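Local atomic coordinates of polyprenyl synthetase (Zymomonas mobilis subsp. mobilis, PDB entry 4KKM), a protein that probably acts as a metal-dependent prenyltransferase of the FPP/GGPP synthase family, joining isoprenoid diphosphate units into longer prenyl chains. Residues B[278-281]-B[282-286]; B[199-202]-B[203-206]; B[25-28]-B[29-33]. All coordinates share one frame; numbering follows the deposited sequence.

Contact 1: B[278-281]-B[282-286]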
ATOM      1  N   LEU B 278     -10.526  31.641  -9.963  1.00 38.35           N
ATOM      2  CA  LEU B 278     -11.112  32.623  -9.049  1.00 38.31           C
ATOM      3  C   LEU B 278     -10.593  34.041  -9.279  1.00 43.85           C
ATOM      4  O   LEU B 278     -11.277  35.023  -8.979  1.00 43.24           O
ATOM      5  CB  LEU B 278     -10.847  32.228  -7.594  1.00 39.21           C
ATOM      6  CG  LEU B 278     -11.373  30.887  -7.073  1.00 41.14           C
ATOM      7  CD1 LEU B 278     -10.898  30.659  -5.643  1.00 40.73           C
ATOM      8  CD2 LEU B 278     -12.890  30.808  -7.155  1.00 39.90           C
ATOM      9  N   GLY B 279      -9.376  34.148  -9.793  1.00 46.21           N
ATOM     10  CA  GLY B 279      -8.723  35.439  -9.908  1.00 46.86           C
ATOM     11  C   GLY B 279      -7.991  35.744  -8.615  1.00 42.53           C
ATOM     12  O   GLY B 279      -8.314  35.181  -7.569  1.00 37.09           O
ATOM     13  N   LEU B 280      -7.009  36.636  -8.689  1.00 47.37           N
ATOM     14  CA  LEU B 280      -6.135  36.940  -7.555  1.00 45.17           C
ATOM     15  C   LEU B 280      -6.868  37.360  -6.283  1.00 43.77           C
ATOM     16  O   LEU B 280      -6.650  36.778  -5.225  1.00 40.71           O
ATOM     17  CB  LEU B 280      -5.115  38.018  -7.933  1.00 48.98           C
ATOM     18  CG  LEU B 280      -4.143  38.428  -6.826  1.00 49.38           C
ATOM     19  CD1 LEU B 280      -3.295  37.239  -6.393  1.00 49.19           C
ATOM     20  CD2 LEU B 280      -3.276  39.597  -7.279  1.00 48.86           C
ATOM     21  N   GLU B 281      -7.726  38.369  -6.385  1.00 46.14           N
ATOM     22  CA  GLU B 281      -8.417  38.908  -5.212  1.00 46.42           C
ATOM     23  C   GLU B 281      -9.323  37.896  -4.512  1.00 37.97           C
ATOM     24  O   GLU B 281      -9.318  37.790  -3.286  1.00 40.03           O
ATOM     25  CB  GLU B 281      -9.230  40.149  -5.582  1.00 56.84           C
ATOM     26  CG  GLU B 281      -8.405  41.417  -5.694  1.00 71.91           C
ATOM     27  CD  GLU B 281      -9.255  42.642  -5.999  1.00 81.03           C
ATOM     28  OE1 GLU B 281      -9.909  43.159  -5.066  1.00 84.05           O
ATOM     29  OE2 GLU B 281      -9.264  43.088  -7.170  1.00 81.94           O
ATOM     30  N   LYS B 282     -10.108  37.163  -5.295  1.00 41.87           N
ATOM     31  CA  LYS B 282     -11.042  36.190  -4.739  1.00 44.15           C
ATOM     32  C   LYS B 282     -10.312  34.999  -4.125  1.00 43.96           C
ATOM     33  O   LYS B 282     -10.729  34.479  -3.090  1.00 40.00           O
ATOM     34  CB  LYS B 282     -12.019  35.714  -5.811  1.00 49.41           C
ATOM     35  CG  LYS B 282     -13.193  34.913  -5.281  1.00 56.51           C
ATOM     36  CD  LYS B 282     -14.192  34.648  -6.393  1.00 67.91           C
ATOM     37  CE  LYS B 282     -14.678  35.949  -7.019  1.00 77.13           C
ATOM     38  NZ  LYS B 282     -15.336  35.714  -8.336  1.00 83.63           N
ATOM     39  N   ALA B 283      -9.226  34.567  -4.762  1.00 34.67           N
ATOM     40  CA  ALA B 283      -8.431  33.462  -4.224  1.00 32.20           C
ATOM     41  C   ALA B 283      -7.783  33.841  -2.893  1.00 34.69           C
ATOM     42  O   ALA B 283      -7.752  33.042  -1.959  1.00 33.44           O
ATOM     43  CB  ALA B 283      -7.370  33.007  -5.234  1.00 31.18           C
ATOM     44  N   ARG B 284      -7.276  35.067  -2.812  1.00 35.26           N
ATOM     45  CA  ARG B 284      -6.669  35.574  -1.583  1.00 43.11           C
ATOM     46  C   ARG B 284      -7.668  35.636  -0.435  1.00 39.50           C
ATOM     47  O   ARG B 284      -7.390  35.181   0.679  1.00 39.57           O
ATOM     48  CB  ARG B 284      -6.131  36.982  -1.809  1.00 54.85           C
ATOM     49  CG  ARG B 284      -4.664  37.080  -2.157  1.00 63.87           C
ATOM     50  CD  ARG B 284      -4.285  38.553  -2.198  1.00 72.10           C
ATOM     51  NE  ARG B 284      -2.915  38.804  -2.633  1.00 77.05           N
ATOM     52  CZ  ARG B 284      -2.542  39.903  -3.282  1.00 81.62           C
ATOM     53  NH1 ARG B 284      -3.445  40.831  -3.575  1.00 81.56           N
ATOM     54  NH2 ARG B 284      -1.277  40.071  -3.646  1.00 82.71           N
ATOM     55  N   SER B 285      -8.828  36.221  -0.704  1.00 36.76           N
ATOM     56  CA  SER B 285      -9.833  36.380   0.340  1.00 42.26           C
ATOM     57  C   SER B 285     -10.414  35.037   0.774  1.00 40.42           C
ATOM     58  O   SER B 285     -10.731  34.845   1.945  1.00 39.22           O
ATOM     59  CB  SER B 285     -10.950  37.329  -0.105  1.00 48.80           C
ATOM     60  OG  SER B 285     -11.675  36.779  -1.189  1.00 56.40           O
ATOM     61  N   GLN B 286     -10.549  34.108  -0.166  1.00 41.93           N
ATOM     62  CA  GLN B 286     -11.115  32.807   0.172  1.00 41.54           C
ATOM     63  C   GLN B 286     -10.155  31.979   1.021  1.00 40.64           C
ATOM     64  O   GLN B 286     -10.584  31.303   1.956  1.00 39.48           O
ATOM     65  CB  GLN B 286     -11.554  32.030  -1.069  1.00 44.38           C
ATOM     66  CG  GLN B 286     -12.817  31.215  -0.816  1.00 58.37           C
ATOM     67  CD  GLN B 286     -13.219  30.344  -1.989  1.00 66.35           C
ATOM     68  OE1 GLN B 286     -13.420  30.829  -3.105  1.00 69.48           O
ATOM     69  NE2 GLN B 286     -13.340  29.043  -1.740  1.00 65.46           N
TER
HETATM   70  O   HOH W   1     -10.875  37.575  -8.151  1.00 37.44           O
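Leu278 lies at about a right angle both to Lys282 and to Gln286, and its two methyls do the touching. CD1 comes to 3.6 Å from Gln286 OE1 and also faces the backbone at Ala283, while CD2 meets the aliphatic middle of the lysine, 4.1 Å from Lys282 CD. With CG anti to its own carbonyl carbon (chi1 -60°), Leu278 points CD1 on along the following helix, while CD2 branches off beside the lysine chain. Cutting it back to an alanine would remove both methyls and is likely to leave the Gln286 amide and the Lys282 methylenes without their apolar neighbour.

A second pair, Leu280 and Arg284, meets obliquely. Leu280 CD2 stands 3.8 Å above the guanidinium plane, displaced toward its rim, and comes nearest to Arg284 NH1. Both side chains also touch Leu249 of helix 226-253, and Ala283 packs on Ile245 of that helix. Further along the helix, Ser285 OG bonds to Lys282 O (3.1 Å) from above the carbonyl plane, on the same face as Gln286 N, a second donor to that oxygen.

The backbone evidence identifies a junction. Gly279 has phi +87°, and any side chain in this backbone conformation would collide with Leu278 O, so the position suits only a residue without CB. Its own O accepts from Ala283 N at 3.0 Å, and one water links Leu278 O to Lys282 N. Gly279 is thus both the positive-phi residue that ends helix 274-278 and the N-cap of helix 280-296, where two consecutive helices of the all-helical fold meet.

Contact 2: B[199-202]-B[203-206]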
ATOM      1  N   ILE B 199     -11.576  20.826  -9.942  1.00 26.80           N
ATOM      2  CA  ILE B 199     -10.312  21.047  -9.247  1.00 23.07           C
ATOM      3  C   ILE B 199     -10.541  21.094  -7.740  1.00 25.78           C
ATOM      4  O   ILE B 199      -9.614  20.910  -6.958  1.00 30.73           O
ATOM      5  CB  ILE B 199      -9.561  22.317  -9.722  1.00 31.36           C
ATOM      6  CG1 ILE B 199     -10.313  23.577  -9.309  1.00 33.45           C
ATOM      7  CG2 ILE B 199      -9.315  22.278 -11.245  1.00 36.82           C
ATOM      8  CD1 ILE B 199      -9.472  24.841  -9.402  1.00 38.17           C
ATOM      9  N   THR B 200     -11.784  21.329  -7.341  1.00 28.96           N
ATOM     10  CA  THR B 200     -12.137  21.238  -5.935  1.00 28.68           C
ATOM     11  C   THR B 200     -12.097  19.773  -5.508  1.00 30.23           C
ATOM     12  O   THR B 200     -11.522  19.440  -4.473  1.00 24.99           O
ATOM     13  CB  THR B 200     -13.511  21.873  -5.643  1.00 30.23           C
ATOM     14  OG1 THR B 200     -13.456  23.276  -5.939  1.00 27.02           O
ATOM     15  CG2 THR B 200     -13.881  21.696  -4.177  1.00 31.28           C
ATOM     16  N   ARG B 201     -12.694  18.896  -6.314  1.00 29.14           N
ATOM     17  CA  ARG B 201     -12.619  17.466  -6.026  1.00 29.75           C
ATOM     18  C   ARG B 201     -11.175  17.007  -6.083  1.00 26.87           C
ATOM     19  O   ARG B 201     -10.748  16.180  -5.280  1.00 26.17           O
ATOM     20  CB  ARG B 201     -13.446  16.635  -7.010  1.00 30.17           C
ATOM     21  CG  ARG B 201     -13.481  15.145  -6.644  1.00 32.27           C
ATOM     22  CD  ARG B 201     -14.016  14.270  -7.773  1.00 46.97           C
ATOM     23  NE  ARG B 201     -15.449  14.446  -8.011  1.00 55.95           N
ATOM     24  CZ  ARG B 201     -16.406  13.866  -7.292  1.00 60.44           C
ATOM     25  NH1 ARG B 201     -16.087  13.080  -6.270  1.00 61.19           N
ATOM     26  NH2 ARG B 201     -17.683  14.077  -7.586  1.00 61.10           N
ATOM     27  N   LEU B 202     -10.429  17.532  -7.051  1.00 23.64           N
ATOM     28  CA  LEU B 202      -9.006  17.220  -7.162  1.00 24.54           C
ATOM     29  C   LEU B 202      -8.260  17.486  -5.847  1.00 26.15           C
ATOM     30  O   LEU B 202      -7.546  16.610  -5.342  1.00 24.68           O
ATOM     31  CB  LEU B 202      -8.381  18.002  -8.320  1.00 25.24           C
ATOM     32  CG  LEU B 202      -6.863  18.197  -8.436  1.00 34.16           C
ATOM     33  CD1 LEU B 202      -6.103  16.910  -8.283  1.00 36.13           C
ATOM     34  CD2 LEU B 202      -6.542  18.827  -9.791  1.00 35.28           C
ATOM     35  N   GLN B 203      -8.429  18.684  -5.292  1.00 23.65           N
ATOM     36  CA  GLN B 203      -7.781  19.016  -4.022  1.00 26.25           C
ATOM     37  C   GLN B 203      -8.255  18.113  -2.890  1.00 24.09           C
ATOM     38  O   GLN B 203      -7.438  17.604  -2.127  1.00 27.51           O
ATOM     39  CB  GLN B 203      -8.012  20.486  -3.644  1.00 31.78           C
ATOM     40  CG  GLN B 203      -7.351  20.909  -2.326  1.00 34.34           C
ATOM     41  CD  GLN B 203      -8.182  20.562  -1.094  1.00 36.92           C
ATOM     42  OE1 GLN B 203      -9.387  20.812  -1.057  1.00 32.23           O
ATOM     43  NE2 GLN B 203      -7.539  19.967  -0.089  1.00 34.30           N
ATOM     44  N   GLN B 204      -9.570  17.944  -2.767  1.00 25.61           N
ATOM     45  CA  GLN B 204     -10.143  17.110  -1.705  1.00 26.46           C
ATOM     46  C   GLN B 204      -9.488  15.729  -1.657  1.00 26.24           C
ATOM     47  O   GLN B 204      -9.238  15.179  -0.579  1.00 26.77           O
ATOM     48  CB  GLN B 204     -11.651  16.946  -1.890  1.00 25.77           C
ATOM     49  CG  GLN B 204     -12.472  18.201  -1.641  1.00 31.41           C
ATOM     50  CD  GLN B 204     -13.920  18.048  -2.094  1.00 40.17           C
ATOM     51  OE1 GLN B 204     -14.258  17.120  -2.840  1.00 37.56           O
ATOM     52  NE2 GLN B 204     -14.781  18.957  -1.640  1.00 37.03           N
ATOM     53  N   LEU B 205      -9.202  15.176  -2.829  1.00 24.26           N
ATOM     54  CA  LEU B 205      -8.581  13.860  -2.907  1.00 21.60           C
ATOM     55  C   LEU B 205      -7.054  13.904  -2.815  1.00 28.10           C
ATOM     56  O   LEU B 205      -6.453  13.168  -2.027  1.00 26.81           O
ATOM     57  CB  LEU B 205      -9.002  13.135  -4.190  1.00 23.07           C
ATOM     58  CG  LEU B 205     -10.492  12.828  -4.363  1.00 33.85           C
ATOM     59  CD1 LEU B 205     -10.737  12.105  -5.681  1.00 32.99           C
ATOM     60  CD2 LEU B 205     -11.021  12.015  -3.186  1.00 32.46           C
ATOM     61  N   LYS B 206      -6.433  14.758  -3.626  1.00 25.16           N
ATOM     62  CA  LYS B 206      -4.976  14.770  -3.759  1.00 23.79           C
ATOM     63  C   LYS B 206      -4.231  15.144  -2.481  1.00 25.99           C
ATOM     64  O   LYS B 206      -3.187  14.566  -2.179  1.00 25.43           O
ATOM     65  CB  LYS B 206      -4.529  15.696  -4.891  1.00 25.70           C
ATOM     66  CG  LYS B 206      -3.030  15.628  -5.166  1.00 30.38           C
ATOM     67  CD  LYS B 206      -2.643  16.428  -6.402  1.00 41.52           C
ATOM     68  CE  LYS B 206      -1.125  16.562  -6.530  1.00 50.73           C
ATOM     69  NZ  LYS B 206      -0.706  17.967  -6.809  1.00 54.71           N
TER
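Ile199, Thr200, Arg201 and Leu202 each offer their carbonyl to the N-H four residues on, in bonds of 2.8 to 3.1 Å between O and N, so the segment is regular alpha helix. At its end Leu205 N also makes a weak bond to Leu202 O besides the one to Arg201 O, and Lys206 N closes the last turn, nearly in line with the Leu202 carbonyl.

Leu202 and Lys206 run side by side and point the same way. The contact is methyl against methylene: Leu202 CD1 lies 3.9 Å from Lys206 CB and almost as near its CD. Lys206 leaves with CG anti to the backbone N (chi1 -174°) and stays extended as far as CE, which carries NZ beyond the leucine. There it has a long, weak ion pair with Asp184 of helix 177-188, the helix that Leu202 also packs on.

These are the last two turns of helix 196-206 in the all-helical isoprenoid synthase fold, and they end beside the metal site: the Lys206 side chain is about 5 Å from the bound calcium ion held by Asp108 and Asp114 of the first aspartate-rich motif.

On another side, Gln204, extended beyond CG, lies back along the preceding turn. Its CG lies 3.2 Å from Thr200 O, its OE1 comes 3.6 Å from Arg201 CA, and its NE2 meets the methyl of Thr200, CG2, at 3.8 Å. The Thr200 hydroxyl, turned from that methyl, bonds to Leu196 O. Leu205 rests CG against Arg201 O (3.5 Å), and both Leu205 and Arg201 pack on Arg53 of the second subunit.

Contact 3: B[25-28]-B[29-33]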
ATOM      1  N   VAL B  25       5.367  30.618  18.658  1.00 94.56           N
ATOM      2  CA  VAL B  25       6.615  30.255  19.326  1.00 89.48           C
ATOM      3  C   VAL B  25       6.572  28.808  19.809  1.00 79.17           C
ATOM      4  O   VAL B  25       7.527  28.048  19.621  1.00 77.24           O
ATOM      5  CB  VAL B  25       6.921  31.198  20.514  1.00 92.58           C
ATOM      6  CG1 VAL B  25       8.050  30.640  21.372  1.00 92.62           C
ATOM      7  CG2 VAL B  25       7.260  32.592  20.008  1.00 93.47           C
ATOM      8  N   ASN B  26       5.460  28.430  20.428  1.00 72.38           N
ATOM      9  CA  ASN B  26       5.271  27.048  20.839  1.00 66.20           C
ATOM     10  C   ASN B  26       5.110  26.144  19.623  1.00 60.36           C
ATOM     11  O   ASN B  26       5.559  24.996  19.632  1.00 56.09           O
ATOM     12  CB  ASN B  26       4.067  26.914  21.770  1.00 66.79           C
ATOM     13  CG  ASN B  26       4.226  27.722  23.047  1.00 75.29           C
ATOM     14  OD1 ASN B  26       3.664  28.811  23.181  1.00 77.44           O
ATOM     15  ND2 ASN B  26       4.994  27.192  23.993  1.00 78.69           N
ATOM     16  N   LEU B  27       4.471  26.665  18.577  1.00 55.68           N
ATOM     17  CA  LEU B  27       4.302  25.907  17.337  1.00 52.75           C
ATOM     18  C   LEU B  27       5.644  25.528  16.723  1.00 53.34           C
ATOM     19  O   LEU B  27       5.857  24.372  16.359  1.00 54.13           O
ATOM     20  CB  LEU B  27       3.462  26.674  16.310  1.00 49.35           C
ATOM     21  CG  LEU B  27       3.308  25.924  14.981  1.00 46.05           C
ATOM     22  CD1 LEU B  27       2.691  24.542  15.206  1.00 42.89           C
ATOM     23  CD2 LEU B  27       2.491  26.717  13.971  1.00 46.79           C
ATOM     24  N   LYS B  28       6.544  26.501  16.606  1.00 54.44           N
ATOM     25  CA  LYS B  28       7.875  26.237  16.064  1.00 58.82           C
ATOM     26  C   LYS B  28       8.586  25.162  16.879  1.00 60.18           C
ATOM     27  O   LYS B  28       9.225  24.268  16.322  1.00 59.81           O
ATOM     28  CB  LYS B  28       8.728  27.507  16.045  1.00 64.66           C
ATOM     29  CG  LYS B  28      10.012  27.361  15.233  1.00 67.83           C
ATOM     30  CD  LYS B  28      11.085  28.346  15.670  1.00 75.15           C
ATOM     31  CE  LYS B  28      12.169  28.469  14.607  1.00 80.15           C
ATOM     32  NZ  LYS B  28      13.544  28.297  15.160  1.00 85.00           N
ATOM     33  N   THR B  29       8.471  25.260  18.199  1.00 60.81           N
ATOM     34  CA  THR B  29       9.079  24.284  19.094  1.00 59.71           C
ATOM     35  C   THR B  29       8.504  22.890  18.861  1.00 52.96           C
ATOM     36  O   THR B  29       9.247  21.919  18.720  1.00 50.38           O
ATOM     37  CB  THR B  29       8.908  24.684  20.574  1.00 64.86           C
ATOM     38  OG1 THR B  29       9.805  25.757  20.884  1.00 70.31           O
ATOM     39  CG2 THR B  29       9.215  23.507  21.485  1.00 65.08           C
ATOM     40  N   MET B  30       7.179  22.796  18.807  1.00 50.63           N
ATOM     41  CA  MET B  30       6.537  21.513  18.531  1.00 49.10           C
ATOM     42  C   MET B  30       6.995  20.946  17.188  1.00 46.02           C
ATOM     43  O   MET B  30       7.253  19.748  17.067  1.00 47.90           O
ATOM     44  CB  MET B  30       5.007  21.628  18.582  1.00 45.83           C
ATOM     45  CG  MET B  30       4.283  20.334  18.193  1.00 43.37           C
ATOM     46  SD  MET B  30       2.478  20.414  18.278  1.00 49.91           S
ATOM     47  CE  MET B  30       2.204  19.863  19.957  1.00 67.09           C
ATOM     48  N   MET B  31       7.117  21.813  16.187  1.00 43.94           N
ATOM     49  CA  MET B  31       7.522  21.383  14.850  1.00 46.02           C
ATOM     50  C   MET B  31       8.918  20.765  14.847  1.00 47.52           C
ATOM     51  O   MET B  31       9.129  19.692  14.280  1.00 40.25           O
ATOM     52  CB  MET B  31       7.446  22.546  13.855  1.00 45.33           C
ATOM     53  CG  MET B  31       6.031  22.934  13.466  1.00 46.79           C
ATOM     54  SD  MET B  31       5.927  24.374  12.385  1.00 70.20           S
ATOM     55  CE  MET B  31       6.699  23.743  10.896  1.00 81.75           C
ATOM     56  N   GLU B  32       9.864  21.438  15.494  1.00 49.11           N
ATOM     57  CA  GLU B  32      11.232  20.932  15.581  1.00 52.34           C
ATOM     58  C   GLU B  32      11.287  19.614  16.351  1.00 48.32           C
ATOM     59  O   GLU B  32      12.062  18.719  16.014  1.00 50.77           O
ATOM     60  CB  GLU B  32      12.147  21.972  16.235  1.00 60.08           C
ATOM     61  CG  GLU B  32      12.233  23.283  15.466  1.00 71.07           C
ATOM     62  CD  GLU B  32      13.044  24.344  16.193  1.00 81.78           C
ATOM     63  OE1 GLU B  32      13.344  24.153  17.390  1.00 86.48           O
ATOM     64  OE2 GLU B  32      13.381  25.371  15.565  1.00 84.73           O
ATOM     65  N   GLN B  33      10.460  19.501  17.386  1.00 47.11           N
ATOM     66  CA  GLN B  33      10.384  18.273  18.172  1.00 46.86           C
ATOM     67  C   GLN B  33       9.797  17.118  17.367  1.00 41.94           C
ATOM     68  O   GLN B  33      10.344  16.012  17.362  1.00 39.50           O
ATOM     69  CB  GLN B  33       9.555  18.492  19.435  1.00 50.56           C
ATOM     70  CG  GLN B  33      10.386  18.783  20.663  1.00 65.64           C
ATOM     71  CD  GLN B  33       9.659  19.658  21.671  1.00 74.63           C
ATOM     72  OE1 GLN B  33       8.429  19.626  21.778  1.00 76.59           O
ATOM     73  NE2 GLN B  33      10.421  20.455  22.414  1.00 75.39           N
TER
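Lys28 and Glu32 form an i to i+4 salt bridge on the outer face of helix 24-45, which is amphipathic over residues 25-33. The lysine has the most surface covered in this contact. CG stands anti to its backbone N (chi1 -168°), and the chain runs extended to CE before bending at its last torsion, which turns NZ toward the carboxylate. The two side chains converge at their ends, and the methylenes take part: Lys28 CE lies 3.5 Å from Glu32 OE2. Beneath the bridge, Glu32 N bonds to Lys28 O, and Glu32 CG rests 3.3 Å from that same oxygen.

Thr29 packs back on the turn before it. Val25 O accepts from Thr29 N at a rather long 3.3 Å and also, weakly, from Thr29 OG1. CB of Thr29 meanwhile sits 3.5 Å from Asn26 O.

Leu27 faces inward. Its CG is 4.0 Å from Met31 SD, and its CD1 lies near Met31 CG, the two side chains meeting at a slant. In this part of the helix the apolar side meets two neighbouring helices: Leu27 packs on Ser310 and Ile311 of helix 306-314, and Met30 and Met31 both reach Leu74 of helix 71-80. On the charged side, Lys28 NZ meets Glu32 OE2 at 3.0 Å, nearly along the C-O bond of that oxygen.

Contacts 1 and 2 are near neighbours: their centres are 18 Å apart and their nearest atoms about 7 Å, without touching. Two helices relate them. Helix 274-278 meets Ile199 and Thr200 of contact 2 and ends at Leu278 of contact 1, while helix 226-253 packs on Gln203 of the one and on Ala283 of the other. Contact 2 alone approaches the metal, through Lys206 beside the calcium ion of Asp108 and Asp114. Contact 3 stands apart, its centre 29 Å from that of contact 2, across the chain's centre, and 30 Å from that of contact 1. Contacts 1 and 3 are surface packing away from the metal site.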